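Local coordinates for protein anabena Tic22 (Anabaena sp., PDB 4EV1) that probably acts as a chaperone in protein transport, as a Tic22-like protein linked to thylakoids, at residues V138-A141 with V147-K150; P160-K165 with Q169-Q174. All blocks are in the same frame, centred on the assembly; numbering follows the deposited sequence.

Contact 1 of 2, residues V138-A141 with V147-K150; sequences VRFA and VPIK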
ATOM      1  N   VAL A 138       6.745  13.066   7.831  1.00 31.61           N
ATOM      2  CA  VAL A 138       7.291  13.927   8.868  1.00 32.58           C
ATOM      3  C   VAL A 138       7.266  15.384   8.433  1.00 33.77           C
ATOM      4  O   VAL A 138       7.628  15.700   7.310  1.00 32.55           O
ATOM      5  CB  VAL A 138       8.705  13.503   9.232  1.00 32.42           C
ATOM      6  CG1 VAL A 138       9.371  14.509  10.228  1.00 33.20           C
ATOM      7  CG2 VAL A 138       8.634  12.103   9.810  1.00 33.56           C
ATOM      8  N   ARG A 139       6.827  16.255   9.332  1.00 35.29           N
ATOM      9  CA  ARG A 139       6.753  17.683   9.020  1.00 37.59           C
ATOM     10  C   ARG A 139       7.563  18.427  10.028  1.00 38.23           C
ATOM     11  O   ARG A 139       7.681  17.990  11.174  1.00 39.24           O
ATOM     12  CB  ARG A 139       5.324  18.194   9.094  1.00 38.37           C
ATOM     13  CG  ARG A 139       4.331  17.458   8.227  1.00 38.52           C
ATOM     14  CD  ARG A 139       2.991  18.141   8.301  1.00 39.49           C
ATOM     15  NE  ARG A 139       2.291  17.869   9.549  1.00 41.74           N
ATOM     16  CZ  ARG A 139       0.989  18.076   9.742  1.00 43.54           C
ATOM     17  NH1 ARG A 139       0.223  18.562   8.770  1.00 42.35           N
ATOM     18  NH2 ARG A 139       0.448  17.778  10.919  1.00 45.15           N
ATOM     19  N   PHE A 140       8.118  19.554   9.604  1.00 39.60           N
ATOM     20  CA  PHE A 140       8.836  20.448  10.514  1.00 40.74           C
ATOM     21  C   PHE A 140       7.921  20.947  11.664  1.00 41.73           C
ATOM     22  O   PHE A 140       8.376  21.124  12.807  1.00 41.05           O
ATOM     23  CB  PHE A 140       9.427  21.632   9.736  1.00 41.67           C
ATOM     24  CG  PHE A 140      10.577  21.258   8.823  1.00 41.80           C
ATOM     25  CD1 PHE A 140      11.811  20.886   9.356  1.00 45.04           C
ATOM     26  CD2 PHE A 140      10.428  21.260   7.459  1.00 41.74           C
ATOM     27  CE1 PHE A 140      12.863  20.506   8.526  1.00 44.33           C
ATOM     28  CE2 PHE A 140      11.480  20.890   6.625  1.00 42.65           C
ATOM     29  CZ  PHE A 140      12.691  20.524   7.153  1.00 42.47           C
ATOM     30  N   ALA A 141       6.650  21.174  11.345  1.00 42.06           N
ATOM     31  CA  ALA A 141       5.627  21.548  12.323  1.00 43.93           C
ATOM     32  C   ALA A 141       4.278  21.376  11.639  1.00 44.88           C
ATOM     33  O   ALA A 141       4.227  21.347  10.415  1.00 43.70           O
ATOM     34  CB  ALA A 141       5.816  23.016  12.802  1.00 45.05           C
ATOM     35  N   VAL A 147       9.609  17.335   5.606  1.00 41.12           N
ATOM     36  CA  VAL A 147      11.046  17.195   5.757  1.00 42.24           C
ATOM     37  C   VAL A 147      11.586  16.284   4.660  1.00 42.85           C
ATOM     38  O   VAL A 147      11.116  15.154   4.515  1.00 40.73           O
ATOM     39  CB  VAL A 147      11.437  16.566   7.149  1.00 42.16           C
ATOM     40  CG1 VAL A 147      12.934  16.295   7.220  1.00 42.84           C
ATOM     41  CG2 VAL A 147      11.010  17.454   8.289  1.00 42.45           C
ATOM     42  N   PRO A 148      12.545  16.785   3.865  1.00 45.14           N
ATOM     43  CA  PRO A 148      13.235  15.960   2.873  1.00 46.46           C
ATOM     44  C   PRO A 148      14.407  15.181   3.460  1.00 48.20           C
ATOM     45  O   PRO A 148      14.866  15.483   4.572  1.00 48.86           O
ATOM     46  CB  PRO A 148      13.733  16.970   1.834  1.00 47.19           C
ATOM     47  CG  PRO A 148      13.381  18.350   2.365  1.00 47.51           C
ATOM     48  CD  PRO A 148      12.960  18.199   3.780  1.00 46.49           C
ATOM     49  N   ILE A 149      14.857  14.164   2.733  1.00 49.44           N
ATOM     50  CA  ILE A 149      16.062  13.424   3.109  1.00 50.91           C
ATOM     51  C   ILE A 149      17.028  13.365   1.932  1.00 52.87           C
ATOM     52  O   ILE A 149      16.628  13.462   0.771  1.00 52.17           O
ATOM     53  CB  ILE A 149      15.777  11.985   3.647  1.00 50.14           C
ATOM     54  CG1 ILE A 149      14.883  11.192   2.689  1.00 49.30           C
ATOM     55  CG2 ILE A 149      15.123  12.053   5.011  1.00 49.86           C
ATOM     56  CD1 ILE A 149      14.845   9.680   2.970  1.00 50.03           C
ATOM     57  N   LYS A 150      18.305  13.231   2.280  1.00 55.80           N
ATOM     58  CA  LYS A 150      19.417  13.140   1.331  1.00 58.31           C
ATOM     59  C   LYS A 150      19.419  11.724   0.772  1.00 59.09           C
ATOM     60  O   LYS A 150      19.259  10.757   1.530  1.00 59.05           O
ATOM     61  CB  LYS A 150      20.762  13.414   2.030  1.00 59.41           C
ATOM     62  CG  LYS A 150      20.797  14.667   2.939  1.00 62.20           C
ATOM     63  CD  LYS A 150      22.164  14.887   3.669  1.00 64.84           C
ATOM     64  CE  LYS A 150      22.023  15.873   4.847  1.00 65.55           C
ATOM     65  NZ  LYS A 150      23.306  16.517   5.332  1.00 67.30           N
TER
HETATM   66  O   HOH W   1       8.801  14.171   5.117  1.00 34.08           O
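Val138 and Val147 meet through their backbones in one direct hydrogen bond, backed by a water. Val147 N donates to Val138 O at 3.1 Å with an N-H...O angle of 171°, so the bond is almost straight at the hydrogen, although the donor is tilted from the carbonyl plane. The water also donates to Val138 O, at 2.9 Å, and with its other hydrogen to Val147 O, at 2.6 Å. Val138 O is therefore gripped twice, and both carbonyls on the buried valines have a donor.

The apolar part turns on one methyl. Val147 CG2 sits 3.5 Å from the centroid of the Phe140 ring and only 8° off its normal, a CH-pi contact over the face. Its nearest ring atom is Phe140 CE1. With Val147 CG1 anti to the backbone N (chi1 174°), CG2 swings to the side of that N, which already points at Val138 O; this carries the methyl over the face of the Phe140 ring and to within 3.9 Å of Val138 CG1. At the far end of the ring, Phe140 CZ touches Pro148 CD obliquely at 4.1 Å. An alanine in place of Phe140 is likely to take the aromatic face from Val147 CG2, leaving a gap beside it and Pro148 CD without its ring neighbour.

Arg139 CB points away from 147-150, and the guanidinium NH2 of this residue forms a salt bridge with Asp183. The Phe140 ring also meets that of His179.

Taken together, one nearly straight backbone bond, a shared water and a CH-pi contact probably hold the start of 147-150 against the end of strand 134-139, without continuous strand pairing between these segments.

Contact 2 of 2, residues P160-K165 with Q169-Q174; sequences PLFLSK and QGLLGQ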
ATOM      1  N   PRO A 160       9.988  11.470   1.763  1.00 31.04           N
ATOM      2  CA  PRO A 160       9.545  10.087   1.929  1.00 30.45           C
ATOM      3  C   PRO A 160       8.188   9.961   2.582  1.00 29.19           C
ATOM      4  O   PRO A 160       7.998  10.495   3.657  1.00 30.62           O
ATOM      5  CB  PRO A 160      10.596   9.512   2.868  1.00 30.52           C
ATOM      6  CG  PRO A 160      10.984  10.649   3.701  1.00 31.42           C
ATOM      7  CD  PRO A 160      10.937  11.854   2.820  1.00 32.00           C
ATOM      8  N   LEU A 161       7.278   9.204   1.970  1.00 28.54           N
ATOM      9  CA  LEU A 161       6.030   8.820   2.600  1.00 26.93           C
ATOM     10  C   LEU A 161       6.099   7.333   3.069  1.00 26.14           C
ATOM     11  O   LEU A 161       6.204   6.388   2.273  1.00 25.94           O
ATOM     12  CB  LEU A 161       4.864   9.061   1.667  1.00 27.24           C
ATOM     13  CG  LEU A 161       4.816  10.406   0.933  1.00 27.60           C
ATOM     14  CD1 LEU A 161       3.640  10.459  -0.055  1.00 30.69           C
ATOM     15  CD2 LEU A 161       4.741  11.525   1.924  1.00 23.35           C
ATOM     16  N   PHE A 162       6.061   7.138   4.379  1.00 25.77           N
ATOM     17  CA  PHE A 162       6.297   5.823   4.946  1.00 25.72           C
ATOM     18  C   PHE A 162       5.015   5.047   5.089  1.00 25.90           C
ATOM     19  O   PHE A 162       4.004   5.561   5.597  1.00 26.23           O
ATOM     20  CB  PHE A 162       6.975   5.935   6.306  1.00 25.99           C
ATOM     21  CG  PHE A 162       8.305   6.663   6.259  1.00 26.68           C
ATOM     22  CD1 PHE A 162       9.466   6.006   5.823  1.00 30.38           C
ATOM     23  CD2 PHE A 162       8.388   7.995   6.606  1.00 28.58           C
ATOM     24  CE1 PHE A 162      10.691   6.685   5.769  1.00 31.97           C
ATOM     25  CE2 PHE A 162       9.601   8.672   6.569  1.00 29.31           C
ATOM     26  CZ  PHE A 162      10.746   8.028   6.153  1.00 31.02           C
ATOM     27  N   LEU A 163       5.070   3.785   4.699  1.00 26.31           N
ATOM     28  CA  LEU A 163       3.959   2.875   4.956  1.00 27.19           C
ATOM     29  C   LEU A 163       4.011   2.354   6.403  1.00 28.00           C
ATOM     30  O   LEU A 163       3.016   1.796   6.916  1.00 29.38           O
ATOM     31  CB  LEU A 163       3.972   1.713   3.974  1.00 26.45           C
ATOM     32  CG  LEU A 163       3.335   1.874   2.588  1.00 28.80           C
ATOM     33  CD1 LEU A 163       1.803   2.150   2.712  1.00 30.10           C
ATOM     34  CD2 LEU A 163       4.019   2.921   1.728  1.00 30.52           C
ATOM     35  N   SER A 164       5.149   2.551   7.068  1.00 28.97           N
ATOM     36  CA  SER A 164       5.290   2.138   8.431  1.00 29.92           C
ATOM     37  C   SER A 164       5.621   3.289   9.399  1.00 30.65           C
ATOM     38  O   SER A 164       6.602   4.001   9.225  1.00 29.72           O
ATOM     39  CB  SER A 164       6.345   1.054   8.513  1.00 30.42           C
ATOM     40  OG  SER A 164       6.353   0.599   9.823  1.00 36.47           O
ATOM     41  N   LYS A 165       4.806   3.425  10.422  1.00 30.98           N
ATOM     42  CA  LYS A 165       4.958   4.496  11.375  1.00 33.25           C
ATOM     43  C   LYS A 165       6.295   4.516  12.063  1.00 32.92           C
ATOM     44  O   LYS A 165       6.810   5.548  12.283  1.00 33.30           O
ATOM     45  CB  LYS A 165       3.840   4.496  12.378  1.00 34.36           C
ATOM     46  CG  LYS A 165       3.793   5.696  13.206  1.00 39.47           C
ATOM     47  CD  LYS A 165       3.170   5.361  14.442  1.00 44.44           C
ATOM     48  CE  LYS A 165       3.993   5.845  15.561  1.00 49.58           C
ATOM     49  NZ  LYS A 165       3.472   7.170  15.902  1.00 52.64           N
ATOM     50  N   GLN A 169       8.770   7.580  12.691  0.50 35.31           N
ATOM     51  CA  GLN A 169       9.196   7.989  14.047  0.50 36.78           C
ATOM     52  C   GLN A 169      10.705   8.129  14.081  0.50 36.90           C
ATOM     53  O   GLN A 169      11.247   8.996  14.786  0.50 37.51           O
ATOM     54  CB  GLN A 169       8.730   7.004  15.133  0.50 37.31           C
ATOM     55  CG  GLN A 169       7.421   7.397  15.859  0.50 39.41           C
ATOM     56  CD  GLN A 169       7.588   8.539  16.880  0.50 40.96           C
ATOM     57  OE1 GLN A 169       6.735   9.431  16.971  0.50 43.55           O
ATOM     58  NE2 GLN A 169       8.682   8.516  17.638  0.50 40.34           N
ATOM     59  N   GLY A 170      11.382   7.281  13.309  1.00 36.76           N
ATOM     60  CA  GLY A 170      12.831   7.356  13.172  1.00 37.16           C
ATOM     61  C   GLY A 170      13.291   8.691  12.637  1.00 37.62           C
ATOM     62  O   GLY A 170      14.167   9.314  13.226  1.00 38.47           O
ATOM     63  N   LEU A 171      12.706   9.134  11.520  1.00 37.15           N
ATOM     64  CA  LEU A 171      13.020  10.450  10.931  1.00 37.52           C
ATOM     65  C   LEU A 171      12.613  11.611  11.833  1.00 38.63           C
ATOM     66  O   LEU A 171      13.369  12.569  11.989  1.00 37.30           O
ATOM     67  CB  LEU A 171      12.342  10.621   9.570  1.00 37.06           C
ATOM     68  CG  LEU A 171      12.626  11.925   8.790  1.00 36.99           C
ATOM     69  CD1 LEU A 171      14.107  12.143   8.504  1.00 38.16           C
ATOM     70  CD2 LEU A 171      11.849  11.891   7.481  1.00 35.07           C
ATOM     71  N   LEU A 172      11.434  11.508  12.450  1.00 39.69           N
ATOM     72  CA  LEU A 172      11.006  12.493  13.441  1.00 41.96           C
ATOM     73  C   LEU A 172      12.117  12.727  14.474  1.00 44.57           C
ATOM     74  O   LEU A 172      12.543  13.865  14.692  1.00 44.70           O
ATOM     75  CB  LEU A 172       9.731  12.048  14.150  1.00 42.22           C
ATOM     76  CG  LEU A 172       9.205  13.022  15.201  1.00 41.67           C
ATOM     77  CD1 LEU A 172       9.100  14.406  14.596  1.00 42.68           C
ATOM     78  CD2 LEU A 172       7.878  12.543  15.751  1.00 42.75           C
ATOM     79  N   GLY A 173      12.600  11.629  15.059  1.00 46.13           N
ATOM     80  CA  GLY A 173      13.706  11.649  16.028  1.00 47.93           C
ATOM     81  C   GLY A 173      14.937  12.411  15.554  1.00 49.37           C
ATOM     82  O   GLY A 173      15.562  13.114  16.345  1.00 50.40           O
ATOM     83  N   GLN A 174      15.273  12.305  14.267  1.00 49.86           N
ATOM     84  CA  GLN A 174      16.431  13.030  13.694  1.00 51.02           C
ATOM     85  C   GLN A 174      16.169  14.528  13.512  1.00 51.59           C
ATOM     86  O   GLN A 174      17.103  15.325  13.531  1.00 51.47           O
ATOM     87  CB  GLN A 174      16.853  12.450  12.343  1.00 50.72           C
ATOM     88  CG  GLN A 174      17.488  11.067  12.410  1.00 53.11           C
ATOM     89  CD  GLN A 174      17.571  10.390  11.048  1.00 55.51           C
ATOM     90  OE1 GLN A 174      18.114  10.944  10.094  1.00 59.58           O
ATOM     91  NE2 GLN A 174      17.032   9.179  10.954  1.00 57.10           N
TER
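The turn leading from strand 156-162 into helix 165-175 folds the helix back over its own strand, so that Pro160 and Phe162 meet Leu171 while Lys165 meets Gln169. Leu171 CD2 makes both side-chain contacts with the strand. It lies 4.0 Å from Phe162 CE2, at the edge of the ring and near its plane, and 4.1 Å from Pro160 CG. With Leu171 CG anti to the backbone N (chi1 -177°), the side chain extends from the helix far enough for CD2 to reach both partners, and it crosses each of them at about a right angle. These buried groups meet through apolar contact alone.

At the other end of the unit the evidence is in the backbone. Gln169 N donates to Lys165 O at 2.9 Å with an N-H...O angle of 154°, and the C=O...N angle of 163° puts the donor nearly in line with the carbonyl. The spacing of four residues makes this a first-turn alpha-helical bond. Beside it the Lys165 and Gln169 side chains run in the same direction, but Gln169 has two deposited conformers, so their closeness is doubtful; a sulfate ion, probably from the crystallisation liquor, lies near Gln169. Ser164 takes the N-cap position, where Glu112 receives Lys165 N and also hydrogen-bonds Ser164 OG. On the neighbouring strand 207-210, Val210 touches Pro160 and Phe162.

A strand, a short turn and a helix whose leucine packs back on that strand make a beta-alpha unit, with the helix laid against a mixed sheet, as part of the Tic22 fold.

Following the chain, strand 134-139 ends in contact 1, where 138-141 and 147-150 close a short loop of five intervening residues. The second segment runs into strand 149-151, from which the chain turns back along the antiparallel strand 156-162 and reaches contact 2, which closes the turn into helix 165-175 across three helical residues. The two closures stand in series, neither nested nor crossed, yet their centres lie about 9 Å apart. Leu171 bridges them, its CD1 being 3.6 Å from Ile149 CG2 and its CD2 3.9 Å from Val138 CB. One helix thus packs on the end of strand 134-139 and on the neighbouring strands 149-151 and 156-162.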